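Local atomic coordinates of NAD-dependent epimerase/dehydratase (Veillonella parvula DSM 2008, PDB entry 3R6D), a protein that probably binds NAD(P) in a Rossmann-type domain and may act as an epimerase or dehydratase. Residues A109-L119 with G172-V180; V71-M82 with I100-M108. One frame throughout, in Å; residues are numbered along the deposited sequence.

Contact 1: A109-L119 with G172-V180; sequences AGLSGEFPVAL and GAQFNDAQV
With CG turned anti to the backbone N (chi1 -167°), the Phe-175 ring swings in against Ala-109 and Phe-115, while the CG of Phe-115 sits beside its own backbone N and brings the edge of that ring toward the face of Phe-175. The result is a T-shaped pair, centroids 5.4 Å apart and planes at 76°. Ala-109 adds a CH-pi contact, its CB over the face of Phe-175 and 4.1 Å from the ring centroid. Leu-119 CG lies over the centre of one face of Phe-115, Gly-110 N sits toward the rim of the other, and the carbonyl O of Phe-175 meets Phe-115 CD1 in the ring plane at 3.2 Å. One backbone hydrogen bond ties the two segments, Phe-175 N to Glu-114 O at 2.9 Å. Glu-114 runs alongside Phe-175, its CG 3.5 Å from Phe-175 CB, and folds its carboxylate back onto its own loop. There OE1 takes the N-H of Ser-112 from the syn side, whereas Gly-110 N reaches OE2 at 3.0 Å from above the carboxylate plane. Farther along, both methyls of Leu-119 pack on Ala-178. Glu-114 OE2 also forms a salt bridge with Arg-153, so the carboxylate probably stays ionised and helps to hold the loop before helix 117-125 beside an aromatic pair that joins it to the approach to strand 179-181.

Contact 2: V71-M82 with I100-M108; sequences VTNAEVVFVGAM and IRRVIGVSM
Strands 76-79 and 102-108 run parallel, 10° apart in direction, and Val-77 and Val-79 carry all four of the backbone hydrogen bonds between them. The N-H groups of these valines reach Arg-102 O and Ile-104 O, and their carbonyls receive Ile-104 N and Val-106 N; the shortest of the four is Val-79 N to Ile-104 O at 2.8 Å. On one face of the sheet Phe-78, its ring swung opposite the backbone N (chi1 180°), slants across Ile-104 and Val-106, with CD1 4.0 Å from Ile-104 CG2 and CZ 3.7 Å from Val-106 CG2. Shortened to an alanine, this side chain would probably leave a gap beside Ile-104, Val-106 and Ile-189 of helix 182-193. On the other face Val-79 CG2 meets Val-103 CG2 at 3.7 Å, and Met-82, a selenomethionine, lays SE 3.6 Å from the carbonyl carbon of Gly-105, where a side chain on that glycine would clash. At the start of the strands Ile-100 pushes CD1 into the turn 71-74, 3.2 Å from Val-71 O and close to Ala-74 O. Val-76 CG2 lies alongside Arg-102 CG at 3.7 Å, while the guanidinium goes on to Asn-148, Thr-150 and Glu-198. Water spans both ends of the pairing, joining Glu-75 O to Arg-102 N and Met-82 N to Val-106 O. The backbone groups named here are met by strand partners and bridging water, and the side chains make a largely apolar seam inside the Rossmann-like sheet.

Overall arrangement
Both contacts are buried, but the centre of contact 2 is about 8 Å from the centre of the molecule, that of contact 1 about 18 Å, and the centres of the two are about 24 Å apart. They adjoin in sequence: strand 102-108 leaves contact 2 and runs straight into the loop that opens contact 1. The same sheet serves both, since strand 148-158 pairs with 102-108 and with 179-181. Contact 2 is regular strand pairing with largely apolar packing on both faces. Contact 1 joins mainly loops beyond the C-terminal end of strand 102-108, together with the start of helix 117-125; there a single inter-segment backbone bond is supplemented by aromatic packing and a buried carboxylate.

Contact 1: A109-L119 with G172-V180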
ATOM      1  N   ALA A 109       1.936   9.839  -4.706  1.00  9.80           N
ATOM      2  CA  ALA A 109       1.688  10.589  -5.928  1.00  9.55           C
ATOM      3  C   ALA A 109       2.686  11.760  -6.041  1.00  9.96           C
ATOM      4  O   ALA A 109       3.134  12.309  -5.027  1.00 11.22           O
ATOM      5  CB  ALA A 109       0.269  11.120  -5.917  1.00 10.87           C
ATOM      6  N   GLY A 110       3.005  12.120  -7.277  1.00  9.35           N
ATOM      7  CA  GLY A 110       3.833  13.273  -7.586  1.00 10.62           C
ATOM      8  C   GLY A 110       5.194  12.959  -8.148  1.00 10.88           C
ATOM      9  O   GLY A 110       5.882  13.891  -8.598  1.00 11.81           O
ATOM     10  N   LEU A 111       5.582  11.676  -8.161  1.00 11.88           N
ATOM     11  CA  LEU A 111       6.909  11.226  -8.679  1.00 12.68           C
ATOM     12  C   LEU A 111       6.927  10.831 -10.184  1.00 12.85           C
ATOM     13  O   LEU A 111       7.970  10.416 -10.713  1.00 14.11           O
ATOM     14  CB  LEU A 111       7.437  10.070  -7.847  1.00 12.01           C
ATOM     15  CG  LEU A 111       7.517  10.219  -6.345  1.00 11.94           C
ATOM     16  CD1 LEU A 111       8.100   8.926  -5.781  1.00 14.34           C
ATOM     17  CD2 LEU A 111       8.339  11.481  -5.976  1.00 15.27           C
ATOM     18  N   SER A 112       5.789  10.921 -10.860  1.00 12.49           N
ATOM     19  CA  SER A 112       5.680  10.625 -12.305  1.00 13.37           C
ATOM     20  C   SER A 112       5.214  11.872 -13.047  1.00 14.70           C
ATOM     21  O   SER A 112       4.579  11.769 -14.137  1.00 16.15           O
ATOM     22  CB  SER A 112       4.657   9.501 -12.525  1.00 14.11           C
ATOM     23  OG  SER A 112       5.066   8.303 -11.866  1.00 14.46           O
ATOM     24  N   GLY A 113       5.562  13.059 -12.530  1.00 14.90           N
ATOM     25  CA  GLY A 113       5.145  14.325 -13.173  1.00 15.70           C
ATOM     26  C   GLY A 113       3.647  14.528 -13.267  1.00 15.29           C
ATOM     27  O   GLY A 113       3.159  15.274 -14.139  1.00 17.22           O
ATOM     28  N   GLU A 114       2.876  13.909 -12.370  1.00 12.34           N
ATOM     29  CA  GLU A 114       1.447  13.866 -12.589  1.00 11.13           C
ATOM     30  C   GLU A 114       0.672  14.987 -11.888  1.00 12.25           C
ATOM     31  O   GLU A 114      -0.493  15.207 -12.221  1.00 12.29           O
ATOM     32  CB  GLU A 114       0.866  12.460 -12.256  1.00 11.91           C
ATOM     33  CG  GLU A 114       0.809  12.062 -10.788  1.00 10.77           C
ATOM     34  CD  GLU A 114       2.050  11.409 -10.254  1.00  9.83           C
ATOM     35  OE1 GLU A 114       3.176  11.913 -10.479  1.00 10.48           O
ATOM     36  OE2 GLU A 114       1.907  10.401  -9.523  1.00  9.95           O
ATOM     37  N   PHE A 115       1.257  15.664 -10.899  1.00 11.64           N
ATOM     38  CA  PHE A 115       0.538  16.723 -10.187  1.00 12.31           C
ATOM     39  C   PHE A 115       0.626  18.033 -10.974  1.00 12.65           C
ATOM     40  O   PHE A 115       1.648  18.311 -11.603  1.00 12.10           O
ATOM     41  CB  PHE A 115       1.186  16.982  -8.804  1.00 12.09           C
ATOM     42  CG  PHE A 115       0.717  16.090  -7.665  1.00 11.66           C
ATOM     43  CD1 PHE A 115      -0.551  15.534  -7.609  1.00 13.27           C
ATOM     44  CD2 PHE A 115       1.548  15.931  -6.571  1.00 12.10           C
ATOM     45  CE1 PHE A 115      -0.962  14.772  -6.480  1.00 11.79           C
ATOM     46  CE2 PHE A 115       1.131  15.186  -5.475  1.00 12.34           C
ATOM     47  CZ  PHE A 115      -0.131  14.630  -5.412  1.00 11.15           C
ATOM     48  N   PRO A 116      -0.388  18.887 -10.879  1.00 13.13           N
ATOM     49  CA  PRO A 116      -0.312  20.243 -11.415  1.00 13.53           C
ATOM     50  C   PRO A 116       0.658  21.091 -10.612  1.00 13.31           C
ATOM     51  O   PRO A 116       1.061  20.708  -9.510  1.00 13.08           O
ATOM     52  CB  PRO A 116      -1.742  20.740 -11.306  1.00 14.74           C
ATOM     53  CG  PRO A 116      -2.303  20.017 -10.106  1.00 14.80           C
ATOM     54  CD  PRO A 116      -1.612  18.653 -10.102  1.00 14.30           C
ATOM     55  N   VAL A 117       1.026  22.257 -11.151  1.00 13.90           N
ATOM     56  CA  VAL A 117       2.158  23.012 -10.647  1.00 15.14           C
ATOM     57  C   VAL A 117       2.055  23.350  -9.161  1.00 14.24           C
ATOM     58  O   VAL A 117       3.004  23.097  -8.376  1.00 14.08           O
ATOM     59  CB  VAL A 117       2.373  24.312 -11.476  1.00 16.18           C
ATOM     60  CG1 VAL A 117       3.399  25.202 -10.800  1.00 18.98           C
ATOM     61  CG2 VAL A 117       2.869  23.967 -12.873  1.00 18.53           C
ATOM     62  N   ALA A 118       0.937  23.950  -8.748  1.00 14.22           N
ATOM     63  CA  ALA A 118       0.847  24.452  -7.371  1.00 14.80           C
ATOM     64  C   ALA A 118       0.832  23.304  -6.362  1.00 14.42           C
ATOM     65  O   ALA A 118       1.540  23.336  -5.353  1.00 14.74           O
ATOM     66  CB  ALA A 118      -0.354  25.360  -7.190  1.00 16.51           C
ATOM     67  N   LEU A 119       0.061  22.257  -6.651  1.00 13.92           N
ATOM     68  CA  LEU A 119       0.013  21.107  -5.757  1.00 13.48           C
ATOM     69  C   LEU A 119       1.338  20.360  -5.712  1.00 12.15           C
ATOM     70  O   LEU A 119       1.750  19.877  -4.654  1.00 12.01           O
ATOM     71  CB  LEU A 119      -1.131  20.188  -6.177  1.00 12.97           C
ATOM     72  CG  LEU A 119      -1.345  18.889  -5.381  1.00 13.50           C
ATOM     73  CD1 LEU A 119      -1.615  19.151  -3.889  1.00 14.00           C
ATOM     74  CD2 LEU A 119      -2.520  18.088  -6.005  1.00 12.63           C
ATOM     75  N   GLY A 172       0.238   8.188 -16.464  1.00 14.12           N
ATOM     76  CA  GLY A 172       0.292   9.262 -17.475  1.00 14.75           C
ATOM     77  C   GLY A 172      -0.861  10.262 -17.418  1.00 14.84           C
ATOM     78  O   GLY A 172      -0.814  11.290 -18.110  1.00 16.78           O
ATOM     79  N   ALA A 173      -1.919   9.981 -16.667  1.00 13.51           N
ATOM     80  CA  ALA A 173      -3.038  10.916 -16.567  1.00 13.50           C
ATOM     81  C   ALA A 173      -2.729  12.026 -15.553  1.00 13.43           C
ATOM     82  O   ALA A 173      -1.963  11.845 -14.600  1.00 11.85           O
ATOM     83  CB  ALA A 173      -4.267  10.184 -16.175  1.00 15.16           C
ATOM     84  N   GLN A 174      -3.313  13.195 -15.763  0.50 13.72           N
ATOM     85  CA  GLN A 174      -3.266  14.257 -14.757  0.50 12.92           C
ATOM     86  C   GLN A 174      -3.814  13.736 -13.460  0.50 12.84           C
ATOM     87  O   GLN A 174      -4.832  13.060 -13.447  0.50 14.35           O
ATOM     88  CB  GLN A 174      -4.199  15.394 -15.152  0.50 13.25           C
ATOM     89  CG  GLN A 174      -3.870  16.028 -16.453  0.50 12.71           C
ATOM     90  CD  GLN A 174      -4.834  17.098 -16.828  0.50 10.13           C
ATOM     91  OE1 GLN A 174      -5.256  17.893 -15.992  0.50 13.38           O
ATOM     92  NE2 GLN A 174      -5.159  17.157 -18.108  0.50 13.11           N
ATOM     93  N   PHE A 175      -3.139  14.068 -12.366  1.00 12.06           N
ATOM     94  CA  PHE A 175      -3.611  13.707 -11.021  1.00 11.52           C
ATOM     95  C   PHE A 175      -3.852  15.029 -10.289  1.00 10.42           C
ATOM     96  O   PHE A 175      -2.920  15.649  -9.772  1.00 11.65           O
ATOM     97  CB  PHE A 175      -2.529  12.874 -10.320  1.00 11.71           C
ATOM     98  CG  PHE A 175      -2.975  12.157  -9.057  1.00 10.58           C
ATOM     99  CD1 PHE A 175      -2.447  10.917  -8.766  1.00 10.91           C
ATOM    100  CD2 PHE A 175      -3.769  12.752  -8.078  1.00 12.68           C
ATOM    101  CE1 PHE A 175      -2.780  10.241  -7.630  1.00 11.72           C
ATOM    102  CE2 PHE A 175      -4.112  12.041  -6.921  1.00 12.67           C
ATOM    103  CZ  PHE A 175      -3.603  10.758  -6.719  1.00 11.76           C
ATOM    104  N   ASN A 176      -5.109  15.466 -10.271  1.00 10.81           N
ATOM    105  CA  ASN A 176      -5.425  16.779  -9.736  1.00 11.74           C
ATOM    106  C   ASN A 176      -5.997  16.756  -8.323  1.00 11.48           C
ATOM    107  O   ASN A 176      -6.199  17.822  -7.714  1.00 13.48           O
ATOM    108  CB  ASN A 176      -6.375  17.485 -10.703  1.00 12.46           C
ATOM    109  CG  ASN A 176      -5.722  17.767 -12.045  1.00 14.33           C
ATOM    110  OD1 ASN A 176      -6.304  17.537 -13.124  1.00 18.00           O
ATOM    111  ND2 ASN A 176      -4.528  18.254 -11.990  1.00 14.39           N
ATOM    112  N   ASP A 177      -6.239  15.571  -7.780  1.00 11.12           N
ATOM    113  CA  ASP A 177      -6.835  15.466  -6.444  1.00 10.98           C
ATOM    114  C   ASP A 177      -5.787  15.703  -5.362  1.00 10.63           C
ATOM    115  O   ASP A 177      -4.771  14.977  -5.308  1.00 10.73           O
ATOM    116  CB  ASP A 177      -7.471  14.085  -6.236  1.00 11.22           C
ATOM    117  CG  ASP A 177      -8.603  13.802  -7.180  1.00 12.25           C
ATOM    118  OD1 ASP A 177      -9.226  14.743  -7.756  1.00 13.13           O
ATOM    119  OD2 ASP A 177      -8.890  12.575  -7.374  1.00 12.53           O
ATOM    120  N   ALA A 178      -6.056  16.665  -4.469  1.00 11.07           N
ATOM    121  CA  ALA A 178      -5.109  17.086  -3.452  1.00 11.15           C
ATOM    122  C   ALA A 178      -5.175  16.242  -2.194  1.00 10.23           C
ATOM    123  O   ALA A 178      -4.319  16.402  -1.308  1.00 10.90           O
ATOM    124  CB  ALA A 178      -5.315  18.551  -3.102  1.00 11.70           C
ATOM    125  N   GLN A 179      -6.164  15.335  -2.095  1.00 10.40           N
ATOM    126  CA  GLN A 179      -6.317  14.550  -0.874  1.00 10.68           C
ATOM    127  C   GLN A 179      -7.101  13.294  -1.143  1.00 10.51           C
ATOM    128  O   GLN A 179      -7.785  13.182  -2.169  1.00 10.91           O
ATOM    129  CB  GLN A 179      -7.028  15.362   0.212  1.00 11.18           C
ATOM    130  CG  GLN A 179      -8.470  15.685  -0.191  1.00 12.14           C
ATOM    131  CD  GLN A 179      -9.105  16.715   0.699  1.00 17.04           C
ATOM    132  OE1 GLN A 179      -8.422  17.606   1.208  1.00 21.53           O
ATOM    133  NE2 GLN A 179     -10.417  16.597   0.923  1.00 16.70           N
ATOM    134  N   VAL A 180      -7.020  12.357  -0.197  1.00 10.10           N
ATOM    135  CA  VAL A 180      -7.847  11.156  -0.219  1.00 10.89           C
ATOM    136  C   VAL A 180      -7.846  10.612   1.219  1.00 11.02           C
ATOM    137  O   VAL A 180      -6.847  10.703   1.934  1.00 11.97           O
ATOM    138  CB  VAL A 180      -7.322  10.118  -1.256  1.00 10.48           C
ATOM    139  CG1 VAL A 180      -5.980   9.553  -0.832  1.00 11.78           C
ATOM    140  CG2 VAL A 180      -8.331   8.983  -1.455  1.00 11.77           C
TER

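Contact 2: V71-M82 with I100-M108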
ATOM      1  N   VAL A  71       6.275 -14.534   4.362  1.00 12.49           N
ATOM      2  CA  VAL A  71       5.654 -14.536   3.045  1.00 12.44           C
ATOM      3  C   VAL A  71       5.445 -15.921   2.453  1.00 13.03           C
ATOM      4  O   VAL A  71       4.840 -16.043   1.391  1.00 13.20           O
ATOM      5  CB  VAL A  71       6.378 -13.616   2.032  1.00 12.52           C
ATOM      6  CG1 VAL A  71       6.411 -12.205   2.593  1.00 12.71           C
ATOM      7  CG2 VAL A  71       7.769 -14.146   1.682  1.00 14.06           C
ATOM      8  N   THR A  72       5.949 -16.961   3.114  0.50 13.13           N
ATOM      9  CA  THR A  72       5.810 -18.318   2.586  0.50 14.39           C
ATOM     10  C   THR A  72       4.328 -18.641   2.444  0.50 14.51           C
ATOM     11  O   THR A  72       3.554 -18.443   3.364  0.50 13.92           O
ATOM     12  CB  THR A  72       6.520 -19.332   3.508  0.50 15.10           C
ATOM     13  OG1 THR A  72       7.938 -19.165   3.358  0.50 15.33           O
ATOM     14  CG2 THR A  72       6.144 -20.786   3.163  0.50 16.32           C
ATOM     15  N   ASN A  73       3.936 -19.133   1.273  0.50 16.09           N
ATOM     16  CA  ASN A  73       2.535 -19.422   0.991  0.50 17.02           C
ATOM     17  C   ASN A  73       1.504 -18.243   1.054  0.50 16.61           C
ATOM     18  O   ASN A  73       0.279 -18.504   0.944  0.50 17.47           O
ATOM     19  CB  ASN A  73       2.046 -20.622   1.815  0.50 17.61           C
ATOM     20  CG  ASN A  73       2.894 -21.873   1.607  0.50 19.48           C
ATOM     21  OD1 ASN A  73       3.254 -22.231   0.481  0.50 22.69           O
ATOM     22  ND2 ASN A  73       3.200 -22.547   2.697  0.50 19.53           N
ATOM     23  N   ALA A  74       1.950 -16.982   1.259  1.00 15.46           N
ATOM     24  CA  ALA A  74       1.132 -15.823   0.856  1.00 12.83           C
ATOM     25  C   ALA A  74       0.663 -16.009  -0.600  1.00 12.08           C
ATOM     26  O   ALA A  74       1.457 -16.390  -1.459  1.00 14.12           O
ATOM     27  CB  ALA A  74       1.913 -14.538   0.982  1.00 11.63           C
ATOM     28  N   GLU A  75      -0.606 -15.685  -0.859  1.00  9.59           N
ATOM     29  CA  GLU A  75      -1.092 -15.530  -2.220  1.00  9.75           C
ATOM     30  C   GLU A  75      -0.949 -14.093  -2.708  1.00  9.49           C
ATOM     31  O   GLU A  75      -0.984 -13.856  -3.924  1.00 10.16           O
ATOM     32  CB  GLU A  75      -2.524 -16.030  -2.313  1.00  9.30           C
ATOM     33  CG  GLU A  75      -2.574 -17.536  -2.090  1.00 10.93           C
ATOM     34  CD  GLU A  75      -3.947 -18.091  -1.836  1.00 11.22           C
ATOM     35  OE1 GLU A  75      -4.910 -17.321  -1.640  1.00 12.89           O
ATOM     36  OE2 GLU A  75      -4.030 -19.326  -1.806  1.00 14.57           O
ATOM     37  N   VAL A  76      -0.845 -13.132  -1.804  1.00  9.19           N
ATOM     38  CA  VAL A  76      -0.647 -11.738  -2.135  1.00  9.22           C
ATOM     39  C   VAL A  76       0.042 -11.111  -0.937  1.00  8.44           C
ATOM     40  O   VAL A  76      -0.208 -11.529   0.226  1.00  8.75           O
ATOM     41  CB  VAL A  76      -1.987 -11.030  -2.483  1.00  9.29           C
ATOM     42  CG1 VAL A  76      -3.068 -11.167  -1.362  1.00 11.04           C
ATOM     43  CG2 VAL A  76      -1.767  -9.553  -2.820  1.00  9.28           C
ATOM     44  N   VAL A  77       0.937 -10.163  -1.210  1.00  8.45           N
ATOM     45  CA  VAL A  77       1.618  -9.403  -0.166  1.00  8.59           C
ATOM     46  C   VAL A  77       1.235  -7.935  -0.308  1.00  8.25           C
ATOM     47  O   VAL A  77       1.286  -7.399  -1.433  1.00  8.58           O
ATOM     48  CB  VAL A  77       3.156  -9.611  -0.260  1.00  9.07           C
ATOM     49  CG1 VAL A  77       3.888  -8.729   0.742  1.00 10.17           C
ATOM     50  CG2 VAL A  77       3.485 -11.090   0.010  1.00 10.45           C
ATOM     51  N   PHE A  78       0.835  -7.310   0.796  1.00  8.15           N
ATOM     52  CA  PHE A  78       0.596  -5.879   0.828  1.00  8.22           C
ATOM     53  C   PHE A  78       1.781  -5.197   1.482  1.00  8.38           C
ATOM     54  O   PHE A  78       2.220  -5.610   2.561  1.00  9.73           O
ATOM     55  CB  PHE A  78      -0.683  -5.580   1.600  1.00  8.70           C
ATOM     56  CG  PHE A  78      -0.985  -4.092   1.680  1.00  9.05           C
ATOM     57  CD1 PHE A  78      -1.526  -3.426   0.593  1.00  9.38           C
ATOM     58  CD2 PHE A  78      -0.715  -3.373   2.849  1.00  9.47           C
ATOM     59  CE1 PHE A  78      -1.788  -2.046   0.647  1.00  9.54           C
ATOM     60  CE2 PHE A  78      -1.021  -2.008   2.943  1.00  9.34           C
ATOM     61  CZ  PHE A  78      -1.565  -1.338   1.836  1.00  9.45           C
ATOM     62  N   VAL A  79       2.337  -4.173   0.822  1.00  7.99           N
ATOM     63  CA  VAL A  79       3.473  -3.414   1.338  1.00  9.12           C
ATOM     64  C   VAL A  79       2.988  -2.037   1.728  1.00  8.01           C
ATOM     65  O   VAL A  79       2.717  -1.189   0.863  1.00  9.33           O
ATOM     66  CB  VAL A  79       4.627  -3.342   0.313  1.00  9.34           C
ATOM     67  CG1 VAL A  79       5.815  -2.606   0.873  1.00 11.17           C
ATOM     68  CG2 VAL A  79       5.048  -4.721  -0.127  1.00 10.31           C
ATOM     69  N   GLY A  80       2.841  -1.812   3.032  1.00  9.06           N
ATOM     70  CA  GLY A  80       2.261  -0.563   3.491  1.00  9.67           C
ATOM     71  C   GLY A  80       3.122   0.668   3.291  1.00  9.77           C
ATOM     72  O   GLY A  80       2.610   1.766   3.155  1.00 11.55           O
ATOM     73  N   ALA A  81       4.425   0.489   3.289  1.00 10.82           N
ATOM     74  CA  ALA A  81       5.346   1.600   3.087  1.00 11.76           C
ATOM     75  C   ALA A  81       6.444   1.210   2.089  1.00 11.84           C
ATOM     76  O   ALA A  81       7.083   0.147   2.191  1.00 12.54           O
ATOM     77  CB  ALA A  81       5.934   2.026   4.443  1.00 13.07           C
HETATM   78  N   MSE A  82       6.622   2.077   1.098  1.00 11.59           N
HETATM   79  CA  MSE A  82       7.635   1.912   0.036  1.00 12.08           C
HETATM   80  C   MSE A  82       8.581   3.117   0.143  1.00 12.93           C
HETATM   81  O   MSE A  82       8.547   4.035  -0.691  1.00 13.33           O
HETATM   82  CB  MSE A  82       6.987   1.851  -1.357  1.00 10.74           C
HETATM   83  CG  MSE A  82       6.154   0.605  -1.545  1.00 11.03           C
HETATM   84 SE   MSE A  82       5.299   0.561  -3.305  0.90  9.28          SE
HETATM   85  CE  MSE A  82       6.878   0.842  -4.412  1.00 10.42           C
ATOM     86  N   ILE A 100       6.623 -15.964  -4.685  1.00 14.90           N
ATOM     87  CA  ILE A 100       5.420 -15.144  -4.452  1.00 14.08           C
ATOM     88  C   ILE A 100       5.365 -14.109  -5.552  1.00 13.89           C
ATOM     89  O   ILE A 100       6.344 -13.381  -5.744  1.00 15.67           O
ATOM     90  CB  ILE A 100       5.496 -14.413  -3.081  1.00 13.27           C
ATOM     91  CG1 ILE A 100       5.826 -15.387  -1.927  1.00 14.63           C
ATOM     92  CG2 ILE A 100       4.177 -13.627  -2.821  1.00 13.61           C
ATOM     93  CD1 ILE A 100       4.868 -16.610  -1.803  1.00 15.44           C
ATOM     94  N   ARG A 101       4.271 -14.079  -6.299  0.50 12.96           N
ATOM     95  CA  ARG A 101       4.176 -13.210  -7.479  0.50 13.48           C
ATOM     96  C   ARG A 101       3.427 -11.899  -7.237  0.50 11.95           C
ATOM     97  O   ARG A 101       3.827 -10.841  -7.770  0.50 12.95           O
ATOM     98  CB  ARG A 101       3.500 -13.965  -8.632  0.50 14.29           C
ATOM     99  CG  ARG A 101       4.105 -15.332  -8.887  0.50 17.61           C
ATOM    100  CD  ARG A 101       5.526 -15.207  -9.383  0.50 20.94           C
ATOM    101  NE  ARG A 101       5.543 -14.514 -10.665  0.50 22.73           N
ATOM    102  CZ  ARG A 101       6.424 -13.575 -11.009  0.50 21.98           C
ATOM    103  NH1 ARG A 101       7.386 -13.199 -10.183  0.50 18.43           N
ATOM    104  NH2 ARG A 101       6.331 -13.007 -12.187  0.50 24.07           N
ATOM    105  N   ARG A 102       2.352 -11.954  -6.448  1.00 10.68           N
ATOM    106  CA  ARG A 102       1.399 -10.812  -6.377  1.00 10.51           C
ATOM    107  C   ARG A 102       1.707  -9.865  -5.229  1.00  9.36           C
ATOM    108  O   ARG A 102       1.760 -10.300  -4.061  1.00  9.63           O
ATOM    109  CB  ARG A 102      -0.024 -11.336  -6.257  1.00 10.95           C
ATOM    110  CG  ARG A 102      -1.087 -10.257  -6.410  1.00 10.38           C
ATOM    111  CD  ARG A 102      -1.331  -9.933  -7.872  1.00 11.57           C
ATOM    112  NE  ARG A 102      -2.352  -8.872  -7.993  1.00 11.01           N
ATOM    113  CZ  ARG A 102      -2.126  -7.550  -8.003  1.00 10.71           C
ATOM    114  NH1 ARG A 102      -0.884  -7.054  -8.017  1.00 10.40           N
ATOM    115  NH2 ARG A 102      -3.166  -6.727  -8.001  1.00 10.22           N
ATOM    116  N   VAL A 103       1.948  -8.593  -5.559  1.00  8.94           N
ATOM    117  CA  VAL A 103       2.281  -7.606  -4.519  1.00  9.46           C
ATOM    118  C   VAL A 103       1.519  -6.314  -4.797  1.00  8.86           C
ATOM    119  O   VAL A 103       1.475  -5.846  -5.936  1.00 10.24           O
ATOM    120  CB  VAL A 103       3.835  -7.453  -4.366  1.00 11.59           C
ATOM    121  CG1 VAL A 103       4.499  -6.970  -5.633  1.00 13.76           C
ATOM    122  CG2 VAL A 103       4.175  -6.594  -3.166  1.00 13.43           C
ATOM    123  N   ILE A 104       0.903  -5.742  -3.754  1.00  8.08           N
ATOM    124  CA  ILE A 104       0.272  -4.431  -3.831  1.00  8.41           C
ATOM    125  C   ILE A 104       1.018  -3.538  -2.850  1.00  7.47           C
ATOM    126  O   ILE A 104       1.140  -3.893  -1.677  1.00  7.85           O
ATOM    127  CB  ILE A 104      -1.232  -4.520  -3.455  1.00  8.33           C
ATOM    128  CG1 ILE A 104      -1.983  -5.398  -4.455  1.00 10.30           C
ATOM    129  CG2 ILE A 104      -1.841  -3.116  -3.388  1.00  9.16           C
ATOM    130  CD1 ILE A 104      -3.346  -5.865  -3.974  1.00 10.60           C
ATOM    131  N   GLY A 105       1.513  -2.392  -3.311  1.00  7.84           N
ATOM    132  CA  GLY A 105       2.319  -1.522  -2.468  1.00  8.19           C
ATOM    133  C   GLY A 105       1.849  -0.081  -2.534  1.00  7.66           C
ATOM    134  O   GLY A 105       1.342   0.365  -3.569  1.00  8.53           O
ATOM    135  N   VAL A 106       2.048   0.658  -1.445  1.00  8.41           N
ATOM    136  CA  VAL A 106       1.688   2.043  -1.334  1.00  8.34           C
ATOM    137  C   VAL A 106       2.876   2.957  -1.547  1.00  8.13           C
ATOM    138  O   VAL A 106       3.872   2.845  -0.830  1.00  9.20           O
ATOM    139  CB  VAL A 106       1.057   2.284   0.041  1.00  8.77           C
ATOM    140  CG1 VAL A 106       1.006   3.747   0.348  1.00 10.98           C
ATOM    141  CG2 VAL A 106      -0.354   1.655   0.066  1.00 11.42           C
ATOM    142  N   SER A 107       2.734   3.889  -2.488  1.00  8.25           N
ATOM    143  CA  SER A 107       3.736   4.904  -2.765  1.00  8.69           C
ATOM    144  C   SER A 107       3.074   6.260  -2.793  1.00  8.69           C
ATOM    145  O   SER A 107       1.904   6.409  -2.438  1.00 11.80           O
ATOM    146  CB  SER A 107       4.413   4.533  -4.085  1.00  9.50           C
ATOM    147  OG  SER A 107       5.481   5.381  -4.397  1.00 10.85           O
HETATM  148  N   MSE A 108       3.834   7.280  -3.141  1.00  9.99           N
HETATM  149  CA  MSE A 108       3.319   8.650  -3.135  1.00 10.33           C
HETATM  150  C   MSE A 108       3.025   9.103  -4.564  1.00  9.88           C
HETATM  151  O   MSE A 108       3.788   8.840  -5.513  1.00 10.15           O
HETATM  152  CB  MSE A 108       4.290   9.615  -2.442  1.00 11.62           C
HETATM  153  CG  MSE A 108       5.655   9.667  -3.050  1.00 12.69           C
HETATM  154 SE   MSE A 108       6.783  11.062  -2.227  0.75 12.01          SE
HETATM  155  CE  MSE A 108       5.904  12.594  -3.026  1.00 15.10           C
TER
HETATM  156  O   HOH W   1       1.438 -14.614  -5.710  1.00 15.27           O
HETATM  157  O   HOH W   2       7.693   4.219  -3.414  1.00 11.53           O
HETATM  158  O   HOH W   3       5.049   4.550   0.986  1.00 12.15           O